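Long-range contact in cell division protein FtsI/penicillin binding protein 2 (Legionella pneumophila subsp. pneumophila ATCC 43290, PDB 4ZTK), which probably cross-links peptidoglycan strands as a D,D-transpeptidase during septal cell-wall synthesis in cell division: residues D21-T33 with A300-S312. Sequence-based numbering, arbitrary orientation.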
ATOM      1  N   ASP A  21       9.225   7.695 -16.577  1.00 46.11           N
ATOM      2  CA  ASP A  21       8.459   8.112 -17.747  1.00 49.98           C
ATOM      3  C   ASP A  21       7.950   9.544 -17.585  1.00 52.70           C
ATOM      4  O   ASP A  21       7.124   9.817 -16.712  1.00 54.05           O
ATOM      5  CB  ASP A  21       7.276   7.173 -17.987  1.00 47.71           C
ATOM      6  CG  ASP A  21       6.413   7.617 -19.153  1.00 60.94           C
ATOM      7  OD1 ASP A  21       6.978   7.942 -20.220  1.00 74.89           O
ATOM      8  OD2 ASP A  21       5.175   7.654 -19.003  1.00 58.51           O
ATOM      9  N   PRO A  22       8.439  10.458 -18.437  1.00 52.28           N
ATOM     10  CA  PRO A  22       8.154  11.898 -18.374  1.00 46.75           C
ATOM     11  C   PRO A  22       6.665  12.252 -18.347  1.00 44.43           C
ATOM     12  O   PRO A  22       6.292  13.219 -17.682  1.00 44.22           O
ATOM     13  CB  PRO A  22       8.818  12.448 -19.647  1.00 51.74           C
ATOM     14  CG  PRO A  22       9.101  11.253 -20.501  1.00 55.74           C
ATOM     15  CD  PRO A  22       9.337  10.129 -19.554  1.00 54.99           C
ATOM     16  N   ARG A  23       5.834  11.495 -19.053  1.00 35.30           N
ATOM     17  CA  ARG A  23       4.391  11.728 -19.024  1.00 44.63           C
ATOM     18  C   ARG A  23       3.804  11.386 -17.651  1.00 46.66           C
ATOM     19  O   ARG A  23       2.991  12.137 -17.102  1.00 40.20           O
ATOM     20  CB  ARG A  23       3.689  10.908 -20.107  1.00 53.12           C
ATOM     21  CG  ARG A  23       2.187  11.138 -20.177  1.00 67.94           C
ATOM     22  CD  ARG A  23       1.449   9.883 -20.626  1.00 85.41           C
ATOM     23  NE  ARG A  23       0.003  10.091 -20.694  1.00 96.93           N
ATOM     24  CZ  ARG A  23      -0.892   9.109 -20.747  1.00 97.98           C
ATOM     25  NH1 ARG A  23      -0.493   7.843 -20.733  1.00 97.55           N
ATOM     26  NH2 ARG A  23      -2.187   9.392 -20.808  1.00 94.96           N
HETATM   27  N   MSE A  24       4.214  10.249 -17.098  1.00 46.39           N
HETATM   28  CA  MSE A  24       3.738   9.838 -15.780  1.00 40.64           C
HETATM   29  C   MSE A  24       4.269  10.774 -14.705  1.00 39.89           C
HETATM   30  O   MSE A  24       3.553  11.133 -13.770  1.00 40.80           O
HETATM   31  CB  MSE A  24       4.154   8.401 -15.462  1.00 46.91           C
HETATM   32  CG  MSE A  24       3.450   7.330 -16.278  1.00 53.03           C
HETATM   33 SE   MSE A  24       1.500   7.360 -16.140  0.65 74.08          SE
HETATM   34  CE  MSE A  24       1.289   7.737 -14.236  1.00 43.87           C
ATOM     35  N   GLN A  25       5.532  11.168 -14.853  1.00 34.23           N
ATOM     36  CA  GLN A  25       6.189  12.036 -13.885  1.00 39.60           C
ATOM     37  C   GLN A  25       5.467  13.367 -13.732  1.00 41.02           C
ATOM     38  O   GLN A  25       5.253  13.846 -12.621  1.00 37.07           O
ATOM     39  CB  GLN A  25       7.641  12.286 -14.291  1.00 42.75           C
ATOM     40  CG  GLN A  25       8.417  13.094 -13.278  1.00 42.95           C
ATOM     41  CD  GLN A  25       8.494  12.402 -11.930  1.00 37.34           C
ATOM     42  OE1 GLN A  25       8.395  11.182 -11.841  1.00 39.48           O
ATOM     43  NE2 GLN A  25       8.672  13.183 -10.874  1.00 43.78           N
ATOM     44  N   GLN A  26       5.090  13.959 -14.857  1.00 37.94           N
ATOM     45  CA  GLN A  26       4.405  15.242 -14.847  1.00 38.07           C
ATOM     46  C   GLN A  26       3.029  15.135 -14.191  1.00 37.31           C
ATOM     47  O   GLN A  26       2.612  16.029 -13.458  1.00 46.47           O
ATOM     48  CB  GLN A  26       4.295  15.782 -16.271  1.00 44.67           C
ATOM     49  CG  GLN A  26       3.727  17.173 -16.352  1.00 55.10           C
ATOM     50  CD  GLN A  26       4.168  17.906 -17.603  1.00 61.97           C
ATOM     51  OE1 GLN A  26       5.364  18.072 -17.855  1.00 64.40           O
ATOM     52  NE2 GLN A  26       3.201  18.343 -18.397  1.00 63.90           N
ATOM     53  N   ILE A  27       2.334  14.034 -14.452  1.00 36.19           N
ATOM     54  CA  ILE A  27       1.056  13.758 -13.800  1.00 35.44           C
ATOM     55  C   ILE A  27       1.177  13.729 -12.275  1.00 33.06           C
ATOM     56  O   ILE A  27       0.442  14.425 -11.575  1.00 41.06           O
ATOM     57  CB  ILE A  27       0.454  12.426 -14.281  1.00 35.21           C
ATOM     58  CG1 ILE A  27       0.015  12.544 -15.742  1.00 41.98           C
ATOM     59  CG2 ILE A  27      -0.720  12.011 -13.388  1.00 30.56           C
ATOM     60  CD1 ILE A  27      -0.490  11.242 -16.342  1.00 40.83           C
ATOM     61  N   VAL A  28       2.110  12.941 -11.754  1.00 30.10           N
ATOM     62  CA  VAL A  28       2.210  12.799 -10.303  1.00 33.33           C
ATOM     63  C   VAL A  28       2.734  14.082  -9.660  1.00 34.07           C
ATOM     64  O   VAL A  28       2.388  14.408  -8.525  1.00 33.05           O
ATOM     65  CB  VAL A  28       3.051  11.571  -9.889  1.00 32.04           C
ATOM     66  CG1 VAL A  28       2.375  10.298 -10.365  1.00 30.50           C
ATOM     67  CG2 VAL A  28       4.477  11.663 -10.439  1.00 32.91           C
ATOM     68  N   GLU A  29       3.554  14.815 -10.405  1.00 28.56           N
ATOM     69  CA  GLU A  29       4.057  16.104  -9.944  1.00 42.13           C
ATOM     70  C   GLU A  29       2.938  17.112  -9.703  1.00 35.33           C
ATOM     71  O   GLU A  29       2.931  17.779  -8.681  1.00 39.91           O
ATOM     72  CB  GLU A  29       5.093  16.668 -10.919  1.00 43.08           C
ATOM     73  CG  GLU A  29       6.489  16.108 -10.712  1.00 44.15           C
ATOM     74  CD  GLU A  29       7.449  16.508 -11.816  1.00 53.13           C
ATOM     75  OE1 GLU A  29       6.974  16.968 -12.875  1.00 55.45           O
ATOM     76  OE2 GLU A  29       8.675  16.364 -11.625  1.00 55.27           O
ATOM     77  N   LYS A  30       1.992  17.212 -10.634  1.00 32.99           N
ATOM     78  CA  LYS A  30       0.841  18.100 -10.462  1.00 35.88           C
ATOM     79  C   LYS A  30      -0.062  17.649  -9.316  1.00 31.31           C
ATOM     80  O   LYS A  30      -0.576  18.473  -8.556  1.00 35.12           O
ATOM     81  CB  LYS A  30       0.001  18.168 -11.739  1.00 36.02           C
ATOM     82  CG  LYS A  30       0.737  18.690 -12.946  1.00 48.21           C
ATOM     83  CD  LYS A  30      -0.183  18.822 -14.151  1.00 61.96           C
ATOM     84  CE  LYS A  30      -0.713  17.470 -14.603  1.00 66.96           C
ATOM     85  NZ  LYS A  30      -1.573  17.598 -15.814  1.00 68.42           N
ATOM     86  N   GLN A  31      -0.273  16.343  -9.210  1.00 31.38           N
ATOM     87  CA  GLN A  31      -1.244  15.809  -8.261  1.00 33.35           C
ATOM     88  C   GLN A  31      -0.782  15.863  -6.806  1.00 27.85           C
ATOM     89  O   GLN A  31      -1.553  16.253  -5.930  1.00 34.42           O
ATOM     90  CB  GLN A  31      -1.647  14.378  -8.636  1.00 34.63           C
ATOM     91  CG  GLN A  31      -2.395  14.254  -9.960  1.00 36.60           C
ATOM     92  CD  GLN A  31      -3.780  14.880  -9.926  1.00 38.54           C
ATOM     93  OE1 GLN A  31      -4.281  15.265  -8.866  1.00 37.33           O
ATOM     94  NE2 GLN A  31      -4.408  14.981 -11.092  1.00 33.90           N
ATOM     95  N   ILE A  32       0.461  15.467  -6.537  1.00 27.37           N
ATOM     96  CA  ILE A  32       0.930  15.418  -5.147  1.00 27.11           C
ATOM     97  C   ILE A  32       1.140  16.818  -4.574  1.00 30.06           C
ATOM     98  O   ILE A  32       0.883  17.070  -3.398  1.00 31.32           O
ATOM     99  CB  ILE A  32       2.214  14.563  -4.964  1.00 31.42           C
ATOM    100  CG1 ILE A  32       2.439  14.258  -3.483  1.00 31.68           C
ATOM    101  CG2 ILE A  32       3.450  15.249  -5.556  1.00 27.39           C
ATOM    102  CD1 ILE A  32       1.281  13.523  -2.825  1.00 27.39           C
ATOM    103  N   THR A  33       1.600  17.733  -5.416  1.00 30.51           N
ATOM    104  CA  THR A  33       1.873  19.084  -4.969  1.00 30.12           C
ATOM    105  C   THR A  33       0.541  19.764  -4.620  1.00 40.38           C
ATOM    106  O   THR A  33       0.443  20.503  -3.636  1.00 39.72           O
ATOM    107  CB  THR A  33       2.662  19.851  -6.052  1.00 36.33           C
ATOM    108  OG1 THR A  33       3.144  21.093  -5.529  1.00 53.42           O
ATOM    109  CG2 THR A  33       1.783  20.099  -7.247  1.00 38.15           C
ATOM    110  N   ALA A 300      -6.685   7.873  -1.054  1.00 25.52           N
ATOM    111  CA  ALA A 300      -7.484   7.205  -2.083  1.00 29.40           C
ATOM    112  C   ALA A 300      -7.999   8.136  -3.191  1.00 31.02           C
ATOM    113  O   ALA A 300      -7.922   7.783  -4.369  1.00 30.05           O
ATOM    114  CB  ALA A 300      -8.635   6.408  -1.457  1.00 28.75           C
ATOM    115  N   PRO A 301      -8.533   9.321  -2.831  1.00 26.25           N
ATOM    116  CA  PRO A 301      -8.968  10.175  -3.940  1.00 26.22           C
ATOM    117  C   PRO A 301      -7.797  10.674  -4.787  1.00 31.50           C
ATOM    118  O   PRO A 301      -7.983  10.917  -5.977  1.00 28.63           O
ATOM    119  CB  PRO A 301      -9.682  11.345  -3.239  1.00 30.41           C
ATOM    120  CG  PRO A 301      -9.217  11.304  -1.825  1.00 32.25           C
ATOM    121  CD  PRO A 301      -8.943   9.866  -1.524  1.00 26.49           C
ATOM    122  N   VAL A 302      -6.619  10.815  -4.187  1.00 30.31           N
ATOM    123  CA  VAL A 302      -5.434  11.220  -4.932  1.00 25.42           C
ATOM    124  C   VAL A 302      -5.037  10.124  -5.922  1.00 26.94           C
ATOM    125  O   VAL A 302      -4.750  10.405  -7.092  1.00 29.02           O
ATOM    126  CB  VAL A 302      -4.253  11.559  -3.997  1.00 31.19           C
ATOM    127  CG1 VAL A 302      -2.996  11.842  -4.806  1.00 29.34           C
ATOM    128  CG2 VAL A 302      -4.597  12.758  -3.116  1.00 29.20           C
ATOM    129  N   PHE A 303      -5.030   8.880  -5.442  1.00 26.38           N
ATOM    130  CA  PHE A 303      -4.840   7.700  -6.288  1.00 21.16           C
ATOM    131  C   PHE A 303      -5.780   7.751  -7.496  1.00 23.87           C
ATOM    132  O   PHE A 303      -5.359   7.536  -8.633  1.00 27.72           O
ATOM    133  CB  PHE A 303      -5.116   6.443  -5.458  1.00 26.65           C
ATOM    134  CG  PHE A 303      -5.014   5.140  -6.223  1.00 26.84           C
ATOM    135  CD1 PHE A 303      -6.050   4.704  -7.042  1.00 29.20           C
ATOM    136  CD2 PHE A 303      -3.909   4.316  -6.065  1.00 28.28           C
ATOM    137  CE1 PHE A 303      -5.967   3.496  -7.721  1.00 30.01           C
ATOM    138  CE2 PHE A 303      -3.826   3.099  -6.733  1.00 31.33           C
ATOM    139  CZ  PHE A 303      -4.856   2.692  -7.561  1.00 30.82           C
ATOM    140  N   ARG A 304      -7.055   8.024  -7.233  1.00 30.81           N
ATOM    141  CA  ARG A 304      -8.074   8.086  -8.278  1.00 29.12           C
ATOM    142  C   ARG A 304      -7.733   9.103  -9.368  1.00 35.59           C
ATOM    143  O   ARG A 304      -7.836   8.806 -10.560  1.00 33.46           O
ATOM    144  CB  ARG A 304      -9.435   8.422  -7.674  1.00 26.26           C
ATOM    145  CG  ARG A 304     -10.561   8.530  -8.702  1.00 36.36           C
ATOM    146  CD  ARG A 304     -11.813   9.147  -8.098  1.00 44.28           C
ATOM    147  NE  ARG A 304     -12.940   9.118  -9.025  1.00 63.56           N
ATOM    148  CZ  ARG A 304     -13.949   9.984  -9.007  1.00 77.42           C
ATOM    149  NH1 ARG A 304     -13.975  10.965  -8.113  1.00 82.25           N
ATOM    150  NH2 ARG A 304     -14.934   9.873  -9.889  1.00 79.21           N
ATOM    151  N   ASN A 305      -7.330  10.301  -8.956  1.00 35.67           N
ATOM    152  CA  ASN A 305      -7.024  11.359  -9.917  1.00 37.41           C
ATOM    153  C   ASN A 305      -5.826  11.014 -10.795  1.00 31.55           C
ATOM    154  O   ASN A 305      -5.838  11.270 -11.993  1.00 32.18           O
ATOM    155  CB  ASN A 305      -6.807  12.703  -9.213  1.00 33.05           C
ATOM    156  CG  ASN A 305      -8.064  13.211  -8.530  1.00 44.49           C
ATOM    157  OD1 ASN A 305      -9.180  12.883  -8.933  1.00 42.96           O
ATOM    158  ND2 ASN A 305      -7.886  14.017  -7.488  1.00 45.96           N
ATOM    159  N   VAL A 306      -4.791  10.436 -10.194  1.00 29.46           N
ATOM    160  CA  VAL A 306      -3.617  10.031 -10.960  1.00 35.26           C
ATOM    161  C   VAL A 306      -3.989   8.917 -11.933  1.00 35.29           C
ATOM    162  O   VAL A 306      -3.620   8.955 -13.107  1.00 33.72           O
ATOM    163  CB  VAL A 306      -2.473   9.562 -10.043  1.00 38.06           C
ATOM    164  CG1 VAL A 306      -1.349   8.948 -10.863  1.00 36.36           C
ATOM    165  CG2 VAL A 306      -1.957  10.726  -9.212  1.00 23.98           C
ATOM    166  N   ALA A 307      -4.735   7.937 -11.434  1.00 29.53           N
ATOM    167  CA  ALA A 307      -5.195   6.811 -12.239  1.00 37.28           C
ATOM    168  C   ALA A 307      -6.014   7.254 -13.444  1.00 40.57           C
ATOM    169  O   ALA A 307      -5.835   6.740 -14.544  1.00 47.52           O
ATOM    170  CB  ALA A 307      -5.996   5.839 -11.383  1.00 37.54           C
HETATM  171  N   MSE A 308      -6.916   8.206 -13.241  1.00 42.38           N
HETATM  172  CA  MSE A 308      -7.721   8.701 -14.354  1.00 41.17           C
HETATM  173  C   MSE A 308      -6.870   9.446 -15.377  1.00 45.21           C
HETATM  174  O   MSE A 308      -7.091   9.321 -16.579  1.00 46.13           O
HETATM  175  CB  MSE A 308      -8.883   9.560 -13.858  1.00 40.58           C
HETATM  176  CG  MSE A 308     -10.024   8.726 -13.297  1.00 47.75           C
HETATM  177 SE   MSE A 308     -11.436   9.766 -12.474  0.65 61.67          SE
HETATM  178  CE  MSE A 308     -12.004  10.796 -14.037  1.00 58.33           C
ATOM    179  N   ASP A 309      -5.886  10.200 -14.897  1.00 48.23           N
ATOM    180  CA  ASP A 309      -4.938  10.880 -15.778  1.00 48.86           C
ATOM    181  C   ASP A 309      -4.103   9.883 -16.575  1.00 45.18           C
ATOM    182  O   ASP A 309      -3.900  10.051 -17.774  1.00 49.85           O
ATOM    183  CB  ASP A 309      -4.001  11.781 -14.970  1.00 60.57           C
ATOM    184  CG  ASP A 309      -4.614  13.126 -14.647  1.00 70.67           C
ATOM    185  OD1 ASP A 309      -5.848  13.266 -14.774  1.00 74.41           O
ATOM    186  OD2 ASP A 309      -3.857  14.044 -14.258  1.00 76.33           O
ATOM    187  N   ALA A 310      -3.615   8.849 -15.896  1.00 43.21           N
ATOM    188  CA  ALA A 310      -2.729   7.866 -16.517  1.00 48.07           C
ATOM    189  C   ALA A 310      -3.451   7.084 -17.603  1.00 60.21           C
ATOM    190  O   ALA A 310      -2.892   6.819 -18.667  1.00 61.13           O
ATOM    191  CB  ALA A 310      -2.158   6.923 -15.473  1.00 37.91           C
ATOM    192  N   LEU A 311      -4.701   6.728 -17.335  1.00 61.95           N
ATOM    193  CA  LEU A 311      -5.519   6.023 -18.313  1.00 65.38           C
ATOM    194  C   LEU A 311      -6.093   7.005 -19.341  1.00 70.72           C
ATOM    195  O   LEU A 311      -7.021   6.670 -20.076  1.00 76.15           O
ATOM    196  CB  LEU A 311      -6.642   5.253 -17.606  1.00 53.76           C
ATOM    197  CG  LEU A 311      -6.217   4.279 -16.499  1.00 48.12           C
ATOM    198  CD1 LEU A 311      -7.421   3.724 -15.761  1.00 46.65           C
ATOM    199  CD2 LEU A 311      -5.372   3.146 -17.056  1.00 49.26           C
ATOM    200  N   SER A 312      -5.521   8.210 -19.378  1.00 70.97           N
ATOM    201  CA  SER A 312      -5.958   9.309 -20.246  1.00 75.35           C
ATOM    202  C   SER A 312      -7.387   9.771 -19.966  1.00 76.36           C
ATOM    203  O   SER A 312      -8.349   9.041 -20.205  1.00 83.14           O
ATOM    204  CB  SER A 312      -5.771   8.967 -21.729  1.00 79.86           C
ATOM    205  OG  SER A 312      -4.396   8.922 -22.071  1.00 82.01           O
TER
HETATM  206  O   HOH W   1      -4.891  15.190  -6.244  1.00 47.11           O
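Val306 meets Val28 and Ile27 where the first and last helices of the transpeptidase fold, 22-38 and 295-310, pack against one face of the central antiparallel sheet. The two run nearly antiparallel, at 150°, with local axes 9.9 Å apart, the N- and C-terminal helix pair familiar from the penicillin-binding protein and beta-lactamase superfamily. Val306 turns its two methyls to different neighbours: CG1 lies 4.0 Å from Val28 CG1 and equally near Ile27 CG2, while CG2 rests against the aliphatic part of Gln31, 3.6 Å from its CG. Toward the C-terminal end of helix 295-310, the doubly bent chain of selenomethionine Met24 brings both SE and CE against the Ala310 methyl, SE at 3.7 Å and CE at 3.8 Å from CB. Ile27 and Asp309 pass alongside each other, pointing opposite ways, with Ile27 CG2 3.6 Å from Asp309 CB.

On the outer side, polar groups border this apolar seam. A kink in the Gln31 chain brings its amide over Asn305 CB and toward Asp309, and both ends are used: NE2 gives a weak hydrogen bond to Asp309 OD2, the amide and carboxylate planes 63° apart, and OE1 accepts from a water that is also weakly bonded to Asn305 ND2. Lys30 NZ is 4.5 Å from Asp309 OD2, too far for a salt bridge, though its charge may help keep Asp309 ionised. At the exposed end of the interface, Arg23 NH2 makes a weak and doubtful bond, short at 2.6 Å but strongly bent (116°), to OG of poorly ordered Ser312, the last residue modelled.

Beneath the helices, Val28 touches Ile46, Ile48 and Ala60, whereas Val306 covers Leu276, so the pair is seated on strands 43-49, 56-63 and 274-281. Asp21 caps helix 22-38, its OD2 accepting a weak bond from Met24 N.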